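Local coordinates for protein Cow rumen GH26 endo-mannanase (PDB 6UEH) that probably hydrolyses internal beta-1,4-mannosidic bonds of mannans such as galactomannan, as an endo-mannanase of glycoside hydrolase family 26 with an added carbohydrate-binding-type domain, at residues A[241-246]-A[282-287]; A[67-72]-A[89-94]; A[171-176]-A[186-191]. All coordinates share one frame; numbering follows the deposited sequence.

Interaction 1 (A[241-246]-A[282-287]); sequences INVPKD and NDYWNE
Y284 reaches out from its helix and gives its hydroxyl to the backbone carbonyl of N242. The bond is short, with Y284 OH 2.6 Å from N242 O. The C=O...OH angle is 153°, and the hydroxyl sits 26° off the carbonyl plane. This is the tight part of the contact. The carbonyl lies at the ring edge. P244 CD lies over one ring face, at 4.5 Å from Y284 CZ. V243 CG1 comes in obliquely, 4.0 Å from Y284 CE2. Y284 has CG anti to its own N (chi1 174°), which swings the ring toward 241-244. I241 approaches Y284 from the opposite direction and sets CD1 3.8 Å from Y284 OH. The I241 CG2 branch meets the indole edge of W285, with 4.1 Å to W285 CZ3.

Beyond P244 this segment no longer touches the helix. K245 and D246 are exposed, though K245 NZ bonds to Q259 O and D246 to S249.

The 241-246 segment follows barrel strand 234-238, and helix 280-301 leads to the next one, 306-309. The contact thus packs a loop after a barrel strand against a barrel helix. Strand 243-244 pairs with strand 261-262. Helix 280-301 packs through W285 against I340 and Y343 of helix 334-351.

Interaction 2 (A[67-72]-A[89-94]); sequences VAQILD and YTVPYY
Q69 and Y94 pair through their backbones where strand 59-69 ends. They form an antiparallel hydrogen-bonded pair. Q69 N lies 2.9 Å from Y94 O, and the bond uses a carbonyl lone pair. The return bond, Y94 N to Q69 O, is also 2.9 Å, but its donor is tilted out of the carbonyl plane.

The side chain of Q69 makes five hydrogen bonds, three of them weak. CG stands anti to the backbone N (chi1 -167°), and the chain then bends at chi2 (-79°). This folds the amide back over its own turn. Q69 OE1 accepts D72 N at 2.9 Å on a lone pair, and a weak bond from L71 N. Q69 NE2 gives a hydrogen to D72 O at 3.1 Å, nearly in the amide plane. Its other N-H is probably shared between V91 O and P92 O, both weakly. CB of Q69 rests on V91 CG1, 3.8 Å away.

Y93 lies along the turn. Its CE1 sits 3.5 Å from I70 CA, approaching obliquely, while D72 O lies at the ring edge. CA of Y93 makes a CH...O contact with Q69 O. I70 CG2 lies 3.5 Å from Y94 O. Y94 crosses V67 at a slant, with CD2 near V67 CG2. P92 O lies above one face of the Y94 ring, offset toward the rim.

The contact joins the two sheets of the CBM6 beta-sandwich: strand 59-69 belongs to the five-strand sheet, strand 85-94 to the four-strand one. D72 has a salt bridge to R76. The buried amide of Q69 has partners at both ends. Its two bonds to D72 should fix the amide rotation and hold the turn closed, while the weak bonds tie that turn to V91 and P92.

Interaction 3 (A[171-176]-A[186-191]); sequences SGQQEI and ELEFEY
F189 leans from helix 187-196 onto Q173 and E175, at and just after the end of the strand. CB leaves the helix without pointing at the strand. CG lies anti to the carbonyl carbon (chi1 -58°), and from there the ring swings in. F189 CE2 lies 3.7 Å from Q173 O and 3.9 Å from Q173 CB. CG of Q173 lies over one ring face, and the Q173 amide plane stands 84° from the ring. F189 CZ, the tip, meets both Q173 O and E175 CB, each at 3.7 Å. F189 CE1 touches E175 CB at 3.6 Å; this CB lies at the ring edge, in the plane. E186 O is also at the edge.

Strand 169-174, helix 187-196 and strand 202-206 form a beta-alpha-beta unit of the TIM barrel. F189 packs between the first of these strands and the helix that follows it. The short strand and helix segments run nearly antiparallel, at 149°.

E188 faces the strand beside F189. A bend at chi2 brings its carboxylate to a water and to G453. The water donates to OE1 and accepts from I176 N. E188 OE2 lies 4.0 Å from I176 CD1 and is bonded to G453 N. NE2 of Q173 bonds to Q174 O and to W451 O. The carboxylate of E175 pairs with R203 and R223. E186 also pairs with R203, which probably eases the repulsion between the two acids.

Along the chain, interaction 2 comes first, then interaction 3, then interaction 1. Interaction 2 lies in the CBM6 domain, between strands 59-69 and 85-94. The other two lie in the family 26 domain. Interaction 2 is remote from both, its centre 48 Å from that of interaction 1 and 49 Å from that of interaction 3. Interactions 1 and 3 have centres 30 Å apart, and their nearest atoms are about 11 Å apart. Interaction 3 uses barrel strand 169-174 and helix 187-196. Interaction 1 links the segment after barrel strand 234-238 to helix 280-301. No two contacts touch; interaction 2 belongs to the accessory domain, and interactions 1 and 3 to different places in the catalytic barrel.

Interaction 1 (A[241-246]-A[282-287])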
loop_
_atom_site.group_PDB
_atom_site.type_symbol
_atom_site.label_atom_id
_atom_site.label_comp_id
_atom_site.label_asym_id
_atom_site.label_seq_id
_atom_site.Cartn_x
_atom_site.Cartn_y
_atom_site.Cartn_z
ATOM N N ILE A 241 12.747 0.107 -15.959
ATOM C CA ILE A 241 13.293 -0.359 -17.228
ATOM C C ILE A 241 12.457 0.143 -18.409
ATOM O O ILE A 241 11.252 -0.110 -18.496
ATOM C CB ILE A 241 13.401 -1.909 -17.262
ATOM C CG1 ILE A 241 13.903 -2.387 -18.628
ATOM C CG2 ILE A 241 12.078 -2.574 -16.884
ATOM C CD1 ILE A 241 15.313 -1.931 -18.958
ATOM N N ASN A 242 13.108 0.879 -19.304
ATOM C CA ASN A 242 12.445 1.446 -20.474
ATOM C C ASN A 242 12.388 0.482 -21.655
ATOM O O ASN A 242 13.157 -0.474 -21.732
ATOM C CB ASN A 242 13.149 2.733 -20.921
ATOM C CG ASN A 242 12.871 3.910 -20.003
ATOM O OD1 ASN A 242 12.805 3.767 -18.781
ATOM N ND2 ASN A 242 12.702 5.087 -20.596
ATOM N N VAL A 243 11.467 0.749 -22.574
ATOM C CA VAL A 243 11.436 0.068 -23.862
ATOM C C VAL A 243 11.537 1.131 -24.952
ATOM O O VAL A 243 11.240 2.299 -24.699
ATOM C CB VAL A 243 10.149 -0.769 -24.050
ATOM C CG1 VAL A 243 10.054 -1.855 -22.984
ATOM C CG2 VAL A 243 8.917 0.130 -24.029
ATOM N N PRO A 244 11.974 0.743 -26.162
ATOM C CA PRO A 244 11.963 1.723 -27.253
ATOM C C PRO A 244 10.543 2.165 -27.587
ATOM O O PRO A 244 9.645 1.325 -27.626
ATOM C CB PRO A 244 12.587 0.957 -28.427
ATOM C CG PRO A 244 13.372 -0.143 -27.792
ATOM C CD PRO A 244 12.603 -0.527 -26.566
ATOM N N LYS A 245 10.340 3.462 -27.803
ATOM C CA LYS A 245 9.032 3.966 -28.206
ATOM C C LYS A 245 8.640 3.372 -29.553
ATOM O O LYS A 245 7.551 2.823 -29.709
ATOM C CB LYS A 245 9.032 5.493 -28.289
ATOM C CG LYS A 245 9.223 6.208 -26.965
ATOM C CD LYS A 245 9.188 7.716 -27.171
ATOM C CE LYS A 245 9.361 8.471 -25.865
ATOM N NZ LYS A 245 9.343 9.944 -26.083
ATOM N N ASP A 246 9.546 3.492 -30.517
ATOM C CA ASP A 246 9.361 2.911 -31.841
ATOM C C ASP A 246 10.006 1.530 -31.891
ATOM O O ASP A 246 11.154 1.383 -32.306
ATOM C CB ASP A 246 9.957 3.827 -32.913
ATOM C CG ASP A 246 9.811 3.265 -34.315
ATOM O OD1 ASP A 246 8.912 2.427 -34.536
ATOM O OD2 ASP A 246 10.593 3.673 -35.199
ATOM N N ASN A 282 10.429 -10.461 -26.301
ATOM C CA ASN A 282 11.022 -11.405 -25.364
ATOM C C ASN A 282 12.544 -11.320 -25.353
ATOM O O ASN A 282 13.170 -11.410 -24.296
ATOM C CB ASN A 282 10.580 -12.830 -25.699
ATOM C CG ASN A 282 11.154 -13.858 -24.748
ATOM O OD1 ASN A 282 11.985 -14.680 -25.133
ATOM N ND2 ASN A 282 10.714 -13.817 -23.494
ATOM N N ASP A 283 13.134 -11.147 -26.534
ATOM C CA ASP A 283 14.581 -11.023 -26.650
ATOM C C ASP A 283 15.088 -9.770 -25.938
ATOM O O ASP A 283 16.107 -9.816 -25.246
ATOM C CB ASP A 283 15.008 -11.001 -28.120
ATOM C CG ASP A 283 14.940 -12.371 -28.773
ATOM O OD1 ASP A 283 14.896 -13.387 -28.045
ATOM O OD2 ASP A 283 14.943 -12.430 -30.019
ATOM N N TYR A 284 14.380 -8.654 -26.107
ATOM C CA TYR A 284 14.765 -7.426 -25.416
ATOM C C TYR A 284 14.604 -7.574 -23.910
ATOM O O TYR A 284 15.505 -7.229 -23.145
ATOM C CB TYR A 284 13.950 -6.218 -25.888
ATOM C CG TYR A 284 14.263 -4.997 -25.052
ATOM C CD1 TYR A 284 15.457 -4.307 -25.228
ATOM C CD2 TYR A 284 13.393 -4.562 -24.059
ATOM C CE1 TYR A 284 15.767 -3.207 -24.455
ATOM C CE2 TYR A 284 13.696 -3.459 -23.278
ATOM C CZ TYR A 284 14.883 -2.787 -23.481
ATOM O OH TYR A 284 15.194 -1.690 -22.708
ATOM N N TRP A 285 13.440 -8.074 -23.500
ATOM C CA TRP A 285 13.115 -8.288 -22.093
ATOM C C TRP A 285 14.190 -9.146 -21.426
ATOM O O TRP A 285 14.648 -8.837 -20.326
ATOM C CB TRP A 285 11.721 -8.930 -21.985
ATOM C CG TRP A 285 11.179 -9.202 -20.597
ATOM C CD1 TRP A 285 10.595 -10.360 -20.170
ATOM C CD2 TRP A 285 11.130 -8.297 -19.481
ATOM N NE1 TRP A 285 10.200 -10.242 -18.861
ATOM C CE2 TRP A 285 10.517 -8.987 -18.413
ATOM C CE3 TRP A 285 11.552 -6.978 -19.278
ATOM C CZ2 TRP A 285 10.319 -8.404 -17.163
ATOM C CZ3 TRP A 285 11.353 -6.402 -18.035
ATOM C CH2 TRP A 285 10.743 -7.115 -16.993
ATOM N N ASN A 286 14.617 -10.200 -22.114
ATOM C CA ASN A 286 15.669 -11.069 -21.594
ATOM C C ASN A 286 17.016 -10.362 -21.462
ATOM O O ASN A 286 17.751 -10.602 -20.506
ATOM C CB ASN A 286 15.817 -12.311 -22.472
ATOM C CG ASN A 286 14.724 -13.331 -22.218
ATOM O OD1 ASN A 286 14.147 -13.379 -21.131
ATOM N ND2 ASN A 286 14.433 -14.153 -23.219
ATOM N N GLU A 287 17.339 -9.495 -22.420
ATOM C CA GLU A 287 18.576 -8.721 -22.352
ATOM C C GLU A 287 18.555 -7.765 -21.165
ATOM O O GLU A 287 19.557 -7.605 -20.470
ATOM C CB GLU A 287 18.805 -7.933 -23.644
ATOM C CG GLU A 287 19.223 -8.773 -24.834
ATOM C CD GLU A 287 19.692 -7.922 -26.000
ATOM O OE1 GLU A 287 19.996 -6.730 -25.776
ATOM O OE2 GLU A 287 19.756 -8.438 -27.135
#

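Interaction 2 (A[67-72]-A[89-94])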
loop_
_atom_site.group_PDB
_atom_site.type_symbol
_atom_site.label_atom_id
_atom_site.label_comp_id
_atom_site.label_asym_id
_atom_site.label_seq_id
_atom_site.Cartn_x
_atom_site.Cartn_y
_atom_site.Cartn_z
ATOM N N VAL A 67 -27.879 -6.752 10.214
ATOM C CA VAL A 67 -28.510 -6.105 9.073
ATOM C C VAL A 67 -29.207 -7.073 8.130
ATOM O O VAL A 67 -29.094 -8.293 8.258
ATOM C CB VAL A 67 -27.483 -5.304 8.245
ATOM C CG1 VAL A 67 -26.716 -4.337 9.133
ATOM C CG2 VAL A 67 -26.531 -6.251 7.527
ATOM N N ALA A 68 -29.946 -6.498 7.189
ATOM C CA ALA A 68 -30.484 -7.225 6.055
ATOM C C ALA A 68 -30.452 -6.290 4.857
ATOM O O ALA A 68 -30.337 -5.076 5.016
ATOM C CB ALA A 68 -31.896 -7.713 6.331
ATOM N N GLN A 69 -30.547 -6.852 3.660
ATOM C CA GLN A 69 -30.493 -6.055 2.442
ATOM C C GLN A 69 -31.129 -6.847 1.309
ATOM O O GLN A 69 -30.533 -7.795 0.799
ATOM C CB GLN A 69 -29.044 -5.679 2.113
ATOM C CG GLN A 69 -28.888 -4.599 1.052
ATOM C CD GLN A 69 -29.054 -5.138 -0.355
ATOM O OE1 GLN A 69 -29.967 -4.742 -1.078
ATOM N NE2 GLN A 69 -28.170 -6.048 -0.750
ATOM N N ILE A 70 -32.344 -6.465 0.926
ATOM C CA ILE A 70 -33.114 -7.268 -0.016
ATOM C C ILE A 70 -33.485 -6.535 -1.306
ATOM O O ILE A 70 -34.274 -7.041 -2.099
ATOM C CB ILE A 70 -34.419 -7.783 0.629
ATOM C CG1 ILE A 70 -35.303 -6.608 1.056
ATOM C CG2 ILE A 70 -34.109 -8.684 1.814
ATOM C CD1 ILE A 70 -36.686 -7.023 1.521
ATOM N N LEU A 71 -32.918 -5.353 -1.526
ATOM C CA LEU A 71 -33.218 -4.615 -2.752
ATOM C C LEU A 71 -32.386 -5.113 -3.936
ATOM O O LEU A 71 -32.896 -5.258 -5.049
ATOM C CB LEU A 71 -32.993 -3.116 -2.546
ATOM C CG LEU A 71 -33.460 -2.242 -3.710
ATOM C CD1 LEU A 71 -34.952 -2.437 -3.946
ATOM C CD2 LEU A 71 -33.130 -0.773 -3.466
ATOM N N ASP A 72 -31.106 -5.381 -3.690
ATOM C CA ASP A 72 -30.191 -5.800 -4.750
ATOM C C ASP A 72 -29.612 -7.188 -4.490
ATOM O O ASP A 72 -28.925 -7.402 -3.490
ATOM C CB ASP A 72 -29.050 -4.789 -4.901
ATOM C CG ASP A 72 -29.534 -3.418 -5.337
ATOM O OD1 ASP A 72 -30.503 -3.345 -6.121
ATOM O OD2 ASP A 72 -28.942 -2.410 -4.897
ATOM N N TYR A 89 -19.026 0.505 2.386
ATOM C CA TYR A 89 -19.052 -0.954 2.439
ATOM C C TYR A 89 -20.140 -1.512 1.528
ATOM O O TYR A 89 -21.233 -0.951 1.435
ATOM C CB TYR A 89 -19.275 -1.440 3.878
ATOM C CG TYR A 89 -18.117 -1.149 4.800
ATOM C CD1 TYR A 89 -18.016 0.070 5.459
ATOM C CD2 TYR A 89 -17.118 -2.090 5.007
ATOM C CE1 TYR A 89 -16.953 0.345 6.296
ATOM C CE2 TYR A 89 -16.050 -1.827 5.844
ATOM C CZ TYR A 89 -15.974 -0.607 6.485
ATOM O OH TYR A 89 -14.912 -0.339 7.317
ATOM N N THR A 90 -19.838 -2.618 0.857
ATOM C CA THR A 90 -20.836 -3.308 0.051
ATOM C C THR A 90 -21.507 -4.413 0.862
ATOM O O THR A 90 -20.868 -5.403 1.227
ATOM C CB THR A 90 -20.223 -3.921 -1.218
ATOM O OG1 THR A 90 -19.618 -2.890 -2.006
ATOM C CG2 THR A 90 -21.301 -4.620 -2.039
ATOM N N VAL A 91 -22.791 -4.236 1.150
ATOM C CA VAL A 91 -23.553 -5.242 1.880
ATOM C C VAL A 91 -24.242 -6.181 0.898
ATOM O O VAL A 91 -25.062 -5.745 0.088
ATOM C CB VAL A 91 -24.601 -4.603 2.813
ATOM C CG1 VAL A 91 -25.478 -5.674 3.450
ATOM C CG2 VAL A 91 -23.917 -3.769 3.881
ATOM N N PRO A 92 -23.893 -7.474 0.951
ATOM C CA PRO A 92 -24.496 -8.474 0.063
ATOM C C PRO A 92 -26.001 -8.605 0.268
ATOM O O PRO A 92 -26.548 -8.066 1.231
ATOM C CB PRO A 92 -23.783 -9.774 0.458
ATOM C CG PRO A 92 -22.507 -9.334 1.103
ATOM C CD PRO A 92 -22.844 -8.055 1.809
ATOM N N TYR A 93 -26.664 -9.311 -0.641
ATOM C CA TYR A 93 -28.069 -9.642 -0.461
ATOM C C TYR A 93 -28.237 -10.520 0.774
ATOM O O TYR A 93 -27.744 -11.650 0.817
ATOM C CB TYR A 93 -28.621 -10.348 -1.700
ATOM C CG TYR A 93 -30.075 -10.754 -1.591
ATOM C CD1 TYR A 93 -31.090 -9.859 -1.902
ATOM C CD2 TYR A 93 -30.432 -12.037 -1.192
ATOM C CE1 TYR A 93 -32.419 -10.225 -1.812
ATOM C CE2 TYR A 93 -31.758 -12.412 -1.098
ATOM C CZ TYR A 93 -32.747 -11.503 -1.408
ATOM O OH TYR A 93 -34.068 -11.872 -1.316
ATOM N N TYR A 94 -28.915 -9.982 1.782
ATOM C CA TYR A 94 -29.219 -10.721 3.003
ATOM C C TYR A 94 -30.721 -10.699 3.248
ATOM O O TYR A 94 -31.273 -9.648 3.569
ATOM C CB TYR A 94 -28.497 -10.118 4.213
ATOM C CG TYR A 94 -26.995 -10.297 4.235
ATOM C CD1 TYR A 94 -26.401 -11.472 3.791
ATOM C CD2 TYR A 94 -26.171 -9.285 4.713
ATOM C CE1 TYR A 94 -25.026 -11.631 3.820
ATOM C CE2 TYR A 94 -24.802 -9.434 4.746
ATOM C CZ TYR A 94 -24.233 -10.605 4.299
ATOM O OH TYR A 94 -22.864 -10.745 4.335
#

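Interaction 3 (A[171-176]-A[186-191])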
loop_
_atom_site.group_PDB
_atom_site.type_symbol
_atom_site.label_atom_id
_atom_site.label_comp_id
_atom_site.label_asym_id
_atom_site.label_seq_id
_atom_site.Cartn_x
_atom_site.Cartn_y
_atom_site.Cartn_z
ATOM N N SER A 171 12.021 4.458 8.857
ATOM C CA SER A 171 12.221 5.606 7.976
ATOM C C SER A 171 12.917 5.201 6.678
ATOM O O SER A 171 13.727 4.277 6.657
ATOM C CB SER A 171 13.023 6.701 8.686
ATOM O OG SER A 171 14.252 6.202 9.175
ATOM N N GLY A 172 12.590 5.897 5.595
ATOM C CA GLY A 172 13.180 5.602 4.304
ATOM C C GLY A 172 13.235 6.816 3.402
ATOM O O GLY A 172 12.532 7.800 3.629
ATOM N N GLN A 173 14.075 6.745 2.373
ATOM C CA GLN A 173 14.227 7.846 1.428
ATOM C C GLN A 173 14.805 7.358 0.106
ATOM O O GLN A 173 15.807 6.645 0.087
ATOM C CB GLN A 173 15.125 8.941 2.011
ATOM C CG GLN A 173 15.372 10.104 1.059
ATOM C CD GLN A 173 14.093 10.842 0.705
ATOM O OE1 GLN A 173 13.293 11.174 1.581
ATOM N NE2 GLN A 173 13.890 11.093 -0.583
ATOM N N GLN A 174 14.170 7.745 -0.995
ATOM C CA GLN A 174 14.675 7.420 -2.323
ATOM C C GLN A 174 15.768 8.405 -2.724
ATOM O O GLN A 174 15.603 9.616 -2.556
ATOM C CB GLN A 174 13.546 7.442 -3.357
ATOM C CG GLN A 174 13.962 6.983 -4.749
ATOM C CD GLN A 174 14.057 5.469 -4.859
ATOM O OE1 GLN A 174 13.467 4.740 -4.062
ATOM N NE2 GLN A 174 14.802 4.992 -5.849
ATOM N N GLU A 175 16.879 7.891 -3.247
ATOM C CA GLU A 175 17.952 8.745 -3.744
ATOM C C GLU A 175 17.634 9.221 -5.158
ATOM O O GLU A 175 16.770 8.663 -5.833
ATOM C CB GLU A 175 19.302 8.017 -3.729
ATOM C CG GLU A 175 19.476 6.989 -4.841
ATOM C CD GLU A 175 20.899 6.460 -4.935
ATOM O OE1 GLU A 175 21.727 6.805 -4.065
ATOM O OE2 GLU A 175 21.193 5.699 -5.881
ATOM N N ILE A 176 18.347 10.250 -5.598
ATOM C CA ILE A 176 18.108 10.865 -6.898
ATOM C C ILE A 176 18.444 9.899 -8.039
ATOM O O ILE A 176 19.234 8.967 -7.867
ATOM C CB ILE A 176 18.936 12.170 -7.042
ATOM C CG1 ILE A 176 18.452 13.019 -8.224
ATOM C CG2 ILE A 176 20.427 11.859 -7.131
ATOM C CD1 ILE A 176 17.155 13.764 -7.963
ATOM N N GLU A 186 23.853 12.426 -2.140
ATOM C CA GLU A 186 23.643 12.492 -0.699
ATOM C C GLU A 186 22.793 13.684 -0.271
ATOM O O GLU A 186 22.427 13.791 0.899
ATOM C CB GLU A 186 24.991 12.534 0.028
ATOM C CG GLU A 186 25.940 11.423 -0.382
ATOM C CD GLU A 186 25.314 10.045 -0.249
ATOM O OE1 GLU A 186 25.511 9.212 -1.159
ATOM O OE2 GLU A 186 24.626 9.793 0.764
ATOM N N LEU A 187 22.478 14.563 -1.220
ATOM C CA LEU A 187 21.761 15.811 -0.939
ATOM C C LEU A 187 20.507 15.601 -0.087
ATOM O O LEU A 187 20.381 16.185 0.988
ATOM C CB LEU A 187 21.384 16.510 -2.250
ATOM C CG LEU A 187 20.934 17.975 -2.197
ATOM C CD1 LEU A 187 21.255 18.663 -3.508
ATOM C CD2 LEU A 187 19.448 18.108 -1.893
ATOM N N GLU A 188 19.586 14.773 -0.575
ATOM C CA GLU A 188 18.342 14.499 0.141
ATOM C C GLU A 188 18.603 13.954 1.543
ATOM O O GLU A 188 17.888 14.274 2.490
ATOM C CB GLU A 188 17.474 13.505 -0.639
ATOM C CG GLU A 188 16.640 14.123 -1.755
ATOM C CD GLU A 188 17.415 14.315 -3.043
ATOM O OE1 GLU A 188 18.643 14.078 -3.051
ATOM O OE2 GLU A 188 16.790 14.699 -4.054
ATOM N N PHE A 189 19.640 13.136 1.667
ATOM C CA PHE A 189 19.937 12.475 2.928
ATOM C C PHE A 189 20.569 13.435 3.928
ATOM O O PHE A 189 20.246 13.406 5.117
ATOM C CB PHE A 189 20.835 11.263 2.673
ATOM C CG PHE A 189 20.229 10.274 1.722
ATOM C CD1 PHE A 189 20.391 10.422 0.352
ATOM C CD2 PHE A 189 19.459 9.222 2.191
ATOM C CE1 PHE A 189 19.813 9.528 -0.528
ATOM C CE2 PHE A 189 18.880 8.323 1.315
ATOM C CZ PHE A 189 19.055 8.480 -0.046
ATOM N N GLU A 190 21.457 14.299 3.446
ATOM C CA GLU A 190 22.068 15.302 4.308
ATOM C C GLU A 190 21.032 16.333 4.749
ATOM O O GLU A 190 21.150 16.915 5.827
ATOM C CB GLU A 190 23.237 15.987 3.599
ATOM C CG GLU A 190 24.403 15.053 3.313
ATOM C CD GLU A 190 24.923 14.375 4.567
ATOM O OE1 GLU A 190 25.369 15.088 5.489
ATOM O OE2 GLU A 190 24.877 13.129 4.635
ATOM N N TYR A 191 20.019 16.553 3.913
ATOM C CA TYR A 191 18.917 17.441 4.275
ATOM C C TYR A 191 18.182 16.903 5.495
ATOM O O TYR A 191 17.923 17.634 6.451
ATOM C CB TYR A 191 17.941 17.612 3.110
ATOM C CG TYR A 191 16.663 18.340 3.486
ATOM C CD1 TYR A 191 16.645 19.721 3.639
ATOM C CD2 TYR A 191 15.477 17.644 3.685
ATOM C CE1 TYR A 191 15.478 20.390 3.983
ATOM C CE2 TYR A 191 14.306 18.303 4.029
ATOM C CZ TYR A 191 14.313 19.676 4.176
ATOM O OH TYR A 191 13.150 20.335 4.521
HETATM O O HOH W 1 19.665 11.626 -3.604
#